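Local structure of cyclopropane mycolic acid synthase 3 (1L1E) at residues A[83-97]-A[112-126]. The protein probably converts a double bond of alpha mycolic acids into the proximal cyclopropane ring, using a methylene group from S-adenosyl-L-methionine. Numbering follows the deposited sequence.
Sequences IEKYDVNVVGLTLSE and TPRSRRVLLEGWEKF. With SAH (S-adenosyl-L-homocysteine), chain D.
Leu93 sends its two methyls to different partners on 112-126. CD2 lies alongside Leu119, 3.7 Å from that residue's CD1. The other methyl, Leu93 CD1, packs 3.6 Å from CB of Phe126. On the same face of the sheet Val91 turns CG1 toward Phe126 CE1, 4.0 Å away. Val91 and Arg117 lie side by side, with CG1 over one face of the guanidinium and CG2 near NH2, which also forms a salt bridge with Glu128.

Beneath these side chains, strands 89-94 and 116-120 run parallel, 12° apart. Five backbone hydrogen bonds join them, from Val90 N to Ser115 O through to Thr94 N on Leu119 O. At the start of the pair Asn89 OD1 accepts Ser115 N at 3.0 Å, in the carbonyl plane on a lone pair.

Arg114 bends at chi2 (-65°), and Asp87 OD1 lies over one face of its guanidinium, toward the rim, with the carboxylate and guanidinium planes 27° apart. NE donates to Asp87 O at 3.0 Å from above the carbonyl plane. Asp87 OD2 and Arg114 NH2 form a salt bridge at 3.2 Å by charge alone, since no N-H points at the oxygen.

The loops that follow the C-terminal ends of both strands hold S-adenosyl-L-homocysteine. Leu95 N donates to ribose O2' at 3.2 Å, and Thr94 OG1 accepts Ser96 N in an ST turn. Trp123 N donates a hydrogen bond to adenine N1, while N6 gives a hydrogen to OE2 of Glu124, a carboxylate also paired with Arg146.

With helix 97-109 as the crossover, the two strands form a beta-alpha-beta unit of the Rossmann-like methyltransferase fold. That helix packs on Val90, Thr94 and Val118; Leu93 and Phe126 touch Leu69 of strand 67-71, and strand 116-120 ends the sheet.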
loop_
_atom_site.group_PDB
_atom_site.type_symbol
_atom_site.label_atom_id
_atom_site.label_comp_id
_atom_site.label_asym_id
_atom_site.label_seq_id
_atom_site.Cartn_x
_atom_site.Cartn_y
_atom_site.Cartn_z
ATOM N N ILE A 83 6.839 -0.518 16.168
ATOM C CA ILE A 83 7.235 -0.107 17.516
ATOM C C ILE A 83 7.058 -1.250 18.507
ATOM O O ILE A 83 8.010 -1.668 19.162
ATOM C CB ILE A 83 6.384 1.083 18.028
ATOM C CG1 ILE A 83 6.587 2.308 17.137
ATOM C CG2 ILE A 83 6.768 1.403 19.480
ATOM C CD1 ILE A 83 5.771 3.519 17.555
ATOM N N GLU A 84 5.835 -1.759 18.588
ATOM C CA GLU A 84 5.487 -2.833 19.523
ATOM C C GLU A 84 6.150 -4.187 19.321
ATOM O O GLU A 84 6.635 -4.787 20.285
ATOM C CB GLU A 84 3.971 -3.017 19.554
ATOM C CG GLU A 84 3.223 -1.839 20.137
ATOM C CD GLU A 84 1.726 -2.060 20.147
ATOM O OE1 GLU A 84 0.999 -1.161 20.628
ATOM O OE2 GLU A 84 1.276 -3.132 19.673
ATOM N N LYS A 85 6.170 -4.689 18.089
ATOM C CA LYS A 85 6.784 -5.990 17.848
ATOM C C LYS A 85 8.275 -5.960 17.554
ATOM O O LYS A 85 9.007 -6.855 17.972
ATOM C CB LYS A 85 6.077 -6.736 16.701
ATOM C CG LYS A 85 6.728 -8.086 16.398
ATOM C CD LYS A 85 6.010 -8.890 15.318
ATOM C CE LYS A 85 6.796 -10.165 15.019
ATOM N NZ LYS A 85 5.997 -11.165 14.260
ATOM N N TYR A 86 8.737 -4.942 16.833
ATOM C CA TYR A 86 10.150 -4.887 16.490
ATOM C C TYR A 86 10.959 -3.881 17.306
ATOM O O TYR A 86 12.176 -3.824 17.193
ATOM C CB TYR A 86 10.298 -4.619 14.986
ATOM C CG TYR A 86 9.552 -5.637 14.131
ATOM C CD1 TYR A 86 8.169 -5.539 13.940
ATOM C CD2 TYR A 86 10.222 -6.715 13.550
ATOM C CE1 TYR A 86 7.472 -6.495 13.189
ATOM C CE2 TYR A 86 9.530 -7.682 12.795
ATOM C CZ TYR A 86 8.162 -7.560 12.623
ATOM O OH TYR A 86 7.481 -8.501 11.886
ATOM N N ASP A 87 10.276 -3.087 18.121
ATOM C CA ASP A 87 10.930 -2.113 18.993
ATOM C C ASP A 87 11.840 -1.098 18.284
ATOM O O ASP A 87 12.979 -0.864 18.703
ATOM C CB ASP A 87 11.713 -2.870 20.075
ATOM C CG ASP A 87 12.249 -1.961 21.155
ATOM O OD1 ASP A 87 11.595 -0.937 21.440
ATOM O OD2 ASP A 87 13.316 -2.277 21.730
ATOM N N VAL A 88 11.333 -0.490 17.215
ATOM C CA VAL A 88 12.105 0.501 16.473
ATOM C C VAL A 88 11.451 1.867 16.560
ATOM O O VAL A 88 10.291 1.980 16.948
ATOM C CB VAL A 88 12.232 0.119 14.972
ATOM C CG1 VAL A 88 12.929 -1.208 14.839
ATOM C CG2 VAL A 88 10.841 0.069 14.307
ATOM N N ASN A 89 12.214 2.903 16.215
ATOM C CA ASN A 89 11.724 4.278 16.193
ATOM C C ASN A 89 11.098 4.413 14.806
ATOM O O ASN A 89 11.530 3.732 13.872
ATOM C CB ASN A 89 12.896 5.264 16.324
ATOM C CG ASN A 89 13.735 5.012 17.565
ATOM O OD1 ASN A 89 13.297 5.269 18.695
ATOM N ND2 ASN A 89 14.943 4.499 17.362
ATOM N N VAL A 90 10.094 5.273 14.664
ATOM C CA VAL A 90 9.444 5.430 13.368
ATOM C C VAL A 90 9.148 6.873 12.952
ATOM O O VAL A 90 9.201 7.805 13.755
ATOM C CB VAL A 90 8.097 4.631 13.309
ATOM C CG1 VAL A 90 8.347 3.158 13.600
ATOM C CG2 VAL A 90 7.105 5.188 14.311
ATOM N N VAL A 91 8.843 7.033 11.668
ATOM C CA VAL A 91 8.491 8.320 11.082
ATOM C C VAL A 91 7.622 7.957 9.882
ATOM O O VAL A 91 7.981 7.078 9.093
ATOM C CB VAL A 91 9.726 9.106 10.577
ATOM C CG1 VAL A 91 9.280 10.415 9.938
ATOM C CG2 VAL A 91 10.675 9.399 11.723
ATOM N N GLY A 92 6.478 8.611 9.752
ATOM C CA GLY A 92 5.611 8.307 8.636
ATOM C C GLY A 92 5.164 9.542 7.884
ATOM O O GLY A 92 4.884 10.584 8.482
ATOM N N LEU A 93 5.104 9.424 6.564
ATOM C CA LEU A 93 4.658 10.527 5.729
ATOM C C LEU A 93 3.335 10.137 5.115
ATOM O O LEU A 93 3.127 8.971 4.757
ATOM C CB LEU A 93 5.660 10.803 4.612
ATOM C CG LEU A 93 7.116 10.771 5.048
ATOM C CD1 LEU A 93 8.028 10.980 3.845
ATOM C CD2 LEU A 93 7.329 11.835 6.105
ATOM N N THR A 94 2.442 11.117 5.018
ATOM C CA THR A 94 1.130 10.939 4.419
ATOM C C THR A 94 0.680 12.279 3.839
ATOM O O THR A 94 1.148 13.335 4.279
ATOM C CB THR A 94 0.078 10.482 5.460
ATOM O OG1 THR A 94 -1.228 10.592 4.882
ATOM C CG2 THR A 94 0.143 11.351 6.732
ATOM N N LEU A 95 -0.210 12.220 2.847
ATOM C CA LEU A 95 -0.778 13.406 2.207
ATOM C C LEU A 95 -2.190 13.627 2.738
ATOM O O LEU A 95 -2.874 14.567 2.337
ATOM C CB LEU A 95 -0.858 13.216 0.686
ATOM C CG LEU A 95 0.435 13.076 -0.118
ATOM C CD1 LEU A 95 0.112 12.967 -1.611
ATOM C CD2 LEU A 95 1.313 14.290 0.130
ATOM N N SER A 96 -2.620 12.758 3.649
ATOM C CA SER A 96 -3.963 12.837 4.199
ATOM C C SER A 96 -4.078 13.510 5.556
ATOM O O SER A 96 -3.491 13.064 6.540
ATOM C CB SER A 96 -4.581 11.434 4.295
ATOM O OG SER A 96 -5.743 11.476 5.107
ATOM N N GLU A 97 -4.864 14.580 5.589
ATOM C CA GLU A 97 -5.103 15.338 6.802
ATOM C C GLU A 97 -5.675 14.473 7.911
ATOM O O GLU A 97 -5.215 14.519 9.053
ATOM C CB GLU A 97 -6.076 16.477 6.509
ATOM C CG GLU A 97 -5.390 17.721 6.058
ATOM C CD GLU A 97 -4.551 18.293 7.166
ATOM O OE1 GLU A 97 -3.670 17.573 7.679
ATOM O OE2 GLU A 97 -4.782 19.460 7.534
ATOM N N THR A 112 6.133 4.476 25.021
ATOM C CA THR A 112 7.320 3.747 24.611
ATOM C C THR A 112 8.464 4.754 24.552
ATOM O O THR A 112 8.256 5.925 24.215
ATOM C CB THR A 112 7.148 3.091 23.196
ATOM O OG1 THR A 112 8.401 2.531 22.767
ATOM C CG2 THR A 112 6.689 4.120 22.163
ATOM N N PRO A 113 9.676 4.324 24.925
ATOM C CA PRO A 113 10.820 5.234 24.880
ATOM C C PRO A 113 11.210 5.454 23.423
ATOM O O PRO A 113 12.165 6.166 23.126
ATOM C CB PRO A 113 11.892 4.478 25.650
ATOM C CG PRO A 113 11.533 3.045 25.416
ATOM C CD PRO A 113 10.043 3.055 25.568
ATOM N N ARG A 114 10.463 4.821 22.521
ATOM C CA ARG A 114 10.716 4.947 21.089
ATOM C C ARG A 114 10.159 6.241 20.525
ATOM O O ARG A 114 9.052 6.648 20.853
ATOM C CB ARG A 114 10.107 3.757 20.336
ATOM C CG ARG A 114 10.893 2.484 20.511
ATOM C CD ARG A 114 12.261 2.642 19.867
ATOM N NE ARG A 114 13.216 1.645 20.327
ATOM C CZ ARG A 114 13.725 1.607 21.554
ATOM N NH1 ARG A 114 13.369 2.515 22.452
ATOM N NH2 ARG A 114 14.591 0.655 21.880
ATOM N N SER A 115 10.941 6.876 19.661
ATOM C CA SER A 115 10.553 8.126 19.020
ATOM C C SER A 115 9.534 7.819 17.943
ATOM O O SER A 115 9.675 6.847 17.211
ATOM C CB SER A 115 11.776 8.796 18.387
ATOM O OG SER A 115 11.402 9.962 17.675
ATOM N N ARG A 116 8.506 8.653 17.845
ATOM C CA ARG A 116 7.470 8.440 16.851
ATOM C C ARG A 116 7.027 9.756 16.248
ATOM O O ARG A 116 6.595 10.666 16.961
ATOM C CB ARG A 116 6.284 7.691 17.484
ATOM C CG ARG A 116 5.885 8.156 18.890
ATOM C CD ARG A 116 5.059 7.076 19.601
ATOM N NE ARG A 116 4.536 7.500 20.904
ATOM C CZ ARG A 116 5.282 7.773 21.972
ATOM N NH1 ARG A 116 6.605 7.675 21.921
ATOM N NH2 ARG A 116 4.696 8.149 23.100
ATOM N N ARG A 117 7.147 9.856 14.927
ATOM C CA ARG A 117 6.778 11.069 14.218
ATOM C C ARG A 117 5.947 10.820 12.971
ATOM O O ARG A 117 6.181 9.865 12.236
ATOM C CB ARG A 117 8.024 11.848 13.805
ATOM C CG ARG A 117 8.504 12.908 14.780
ATOM C CD ARG A 117 9.353 13.931 14.011
ATOM N NE ARG A 117 10.399 13.259 13.247
ATOM C CZ ARG A 117 10.973 13.741 12.147
ATOM N NH1 ARG A 117 10.612 14.918 11.648
ATOM N NH2 ARG A 117 11.909 13.032 11.538
ATOM N N VAL A 118 4.971 11.692 12.743
ATOM C CA VAL A 118 4.115 11.608 11.568
ATOM C C VAL A 118 4.156 12.992 10.936
ATOM O O VAL A 118 4.083 13.999 11.639
ATOM C CB VAL A 118 2.657 11.226 11.932
ATOM C CG1 VAL A 118 2.009 12.310 12.756
ATOM C CG2 VAL A 118 1.862 10.969 10.662
ATOM N N LEU A 119 4.291 13.046 9.615
ATOM C CA LEU A 119 4.373 14.326 8.929
ATOM C C LEU A 119 3.437 14.408 7.723
ATOM O O LEU A 119 3.388 13.500 6.890
ATOM C CB LEU A 119 5.814 14.578 8.468
ATOM C CG LEU A 119 6.950 14.447 9.492
ATOM C CD1 LEU A 119 8.266 14.214 8.766
ATOM C CD2 LEU A 119 7.024 15.695 10.365
ATOM N N LEU A 120 2.689 15.502 7.647
ATOM C CA LEU A 120 1.777 15.727 6.540
ATOM C C LEU A 120 2.584 16.340 5.390
ATOM O O LEU A 120 2.609 17.563 5.223
ATOM C CB LEU A 120 0.665 16.687 6.962
ATOM C CG LEU A 120 -0.332 17.014 5.858
ATOM C CD1 LEU A 120 -1.222 15.805 5.597
ATOM C CD2 LEU A 120 -1.164 18.214 6.266
ATOM N N GLU A 121 3.251 15.494 4.612
ATOM C CA GLU A 121 4.059 15.968 3.490
ATOM C C GLU A 121 4.440 14.788 2.602
ATOM O O GLU A 121 4.463 13.648 3.064
ATOM C CB GLU A 121 5.336 16.644 4.008
ATOM C CG GLU A 121 6.396 15.651 4.478
ATOM C CD GLU A 121 7.599 16.314 5.118
ATOM O OE1 GLU A 121 8.622 15.620 5.300
ATOM O OE2 GLU A 121 7.523 17.519 5.445
ATOM N N GLY A 122 4.772 15.067 1.344
ATOM C CA GLY A 122 5.151 14.004 0.425
ATOM C C GLY A 122 6.595 13.568 0.599
ATOM O O GLY A 122 7.373 14.249 1.259
ATOM N N TRP A 123 6.954 12.422 0.021
ATOM C CA TRP A 123 8.313 11.919 0.117
ATOM C C TRP A 123 9.301 12.885 -0.535
ATOM O O TRP A 123 10.512 12.827 -0.279
ATOM C CB TRP A 123 8.414 10.547 -0.550
ATOM C CG TRP A 123 7.846 10.520 -1.938
ATOM C CD1 TRP A 123 6.604 10.082 -2.315
ATOM C CD2 TRP A 123 8.493 10.968 -3.134
ATOM N NE1 TRP A 123 6.441 10.230 -3.670
ATOM C CE2 TRP A 123 7.584 10.773 -4.199
ATOM C CE3 TRP A 123 9.752 11.517 -3.409
ATOM C CZ2 TRP A 123 7.896 11.111 -5.523
ATOM C CZ3 TRP A 123 10.063 11.853 -4.734
ATOM C CH2 TRP A 123 9.135 11.647 -5.769
ATOM N N GLU A 124 8.785 13.770 -1.386
ATOM C CA GLU A 124 9.634 14.752 -2.058
ATOM C C GLU A 124 10.308 15.712 -1.082
ATOM O O GLU A 124 11.405 16.206 -1.350
ATOM C CB GLU A 124 8.828 15.569 -3.066
ATOM C CG GLU A 124 7.336 15.598 -2.811
ATOM C CD GLU A 124 6.688 14.282 -3.185
ATOM O OE1 GLU A 124 7.097 13.717 -4.221
ATOM O OE2 GLU A 124 5.779 13.816 -2.471
ATOM N N LYS A 125 9.662 15.974 0.050
ATOM C CA LYS A 125 10.225 16.902 1.025
ATOM C C LYS A 125 11.021 16.271 2.164
ATOM O O LYS A 125 11.617 16.986 2.969
ATOM C CB LYS A 125 9.121 17.772 1.619
ATOM C CG LYS A 125 8.382 18.616 0.595
ATOM C CD LYS A 125 7.510 19.650 1.291
ATOM C CE LYS A 125 6.816 20.558 0.293
ATOM N NZ LYS A 125 6.108 21.665 0.992
ATOM N N PHE A 126 11.033 14.947 2.234
ATOM C CA PHE A 126 11.760 14.254 3.292
ATOM C C PHE A 126 13.227 14.029 2.924
ATOM O O PHE A 126 13.531 13.480 1.871
ATOM C CB PHE A 126 11.101 12.910 3.587
ATOM C CG PHE A 126 11.695 12.198 4.760
ATOM C CD1 PHE A 126 11.240 12.456 6.046
ATOM C CD2 PHE A 126 12.729 11.288 4.581
ATOM C CE1 PHE A 126 11.804 11.817 7.142
ATOM C CE2 PHE A 126 13.301 10.645 5.670
ATOM C CZ PHE A 126 12.838 10.912 6.952
HETATM N N SAH D . 0.364 2.191 3.652
HETATM C CA SAH D . -0.964 2.302 4.257
HETATM C CB SAH D . -1.853 3.271 3.447
HETATM C CG SAH D . -2.036 2.953 1.960
HETATM S SD SAH D . -3.088 4.126 1.093
HETATM C C SAH D . -1.646 0.925 4.325
HETATM O O SAH D . -1.019 -0.054 3.912
HETATM O OXT SAH D . -2.803 0.853 4.763
HETATM C "C5'" SAH D . -1.840 5.210 0.319
HETATM C "C4'" SAH D . -1.042 6.082 1.297
HETATM O "O4'" SAH D . 0.108 6.713 0.665
HETATM C "C3'" SAH D . -1.854 7.235 1.882
HETATM O "O3'" SAH D . -1.445 7.401 3.259
HETATM C "C2'" SAH D . -1.448 8.413 1.038
HETATM O "O2'" SAH D . -1.764 9.658 1.666
HETATM C "C1'" SAH D . 0.017 8.147 0.869
HETATM N N9 SAH D . 0.652 8.873 -0.252
HETATM C C8 SAH D . 0.291 8.991 -1.556
HETATM N N7 SAH D . 1.058 9.694 -2.323
HETATM C C5 SAH D . 2.058 10.105 -1.451
HETATM C C6 SAH D . 3.237 10.906 -1.607
HETATM N N6 SAH D . 3.600 11.448 -2.780
HETATM N N1 SAH D . 4.026 11.119 -0.493
HETATM C C2 SAH D . 3.668 10.571 0.695
HETATM N N3 SAH D . 2.590 9.803 0.959
HETATM C C4 SAH D . 1.820 9.609 -0.168
HETATM O O HOH W 1 11.113 8.757 15.059
#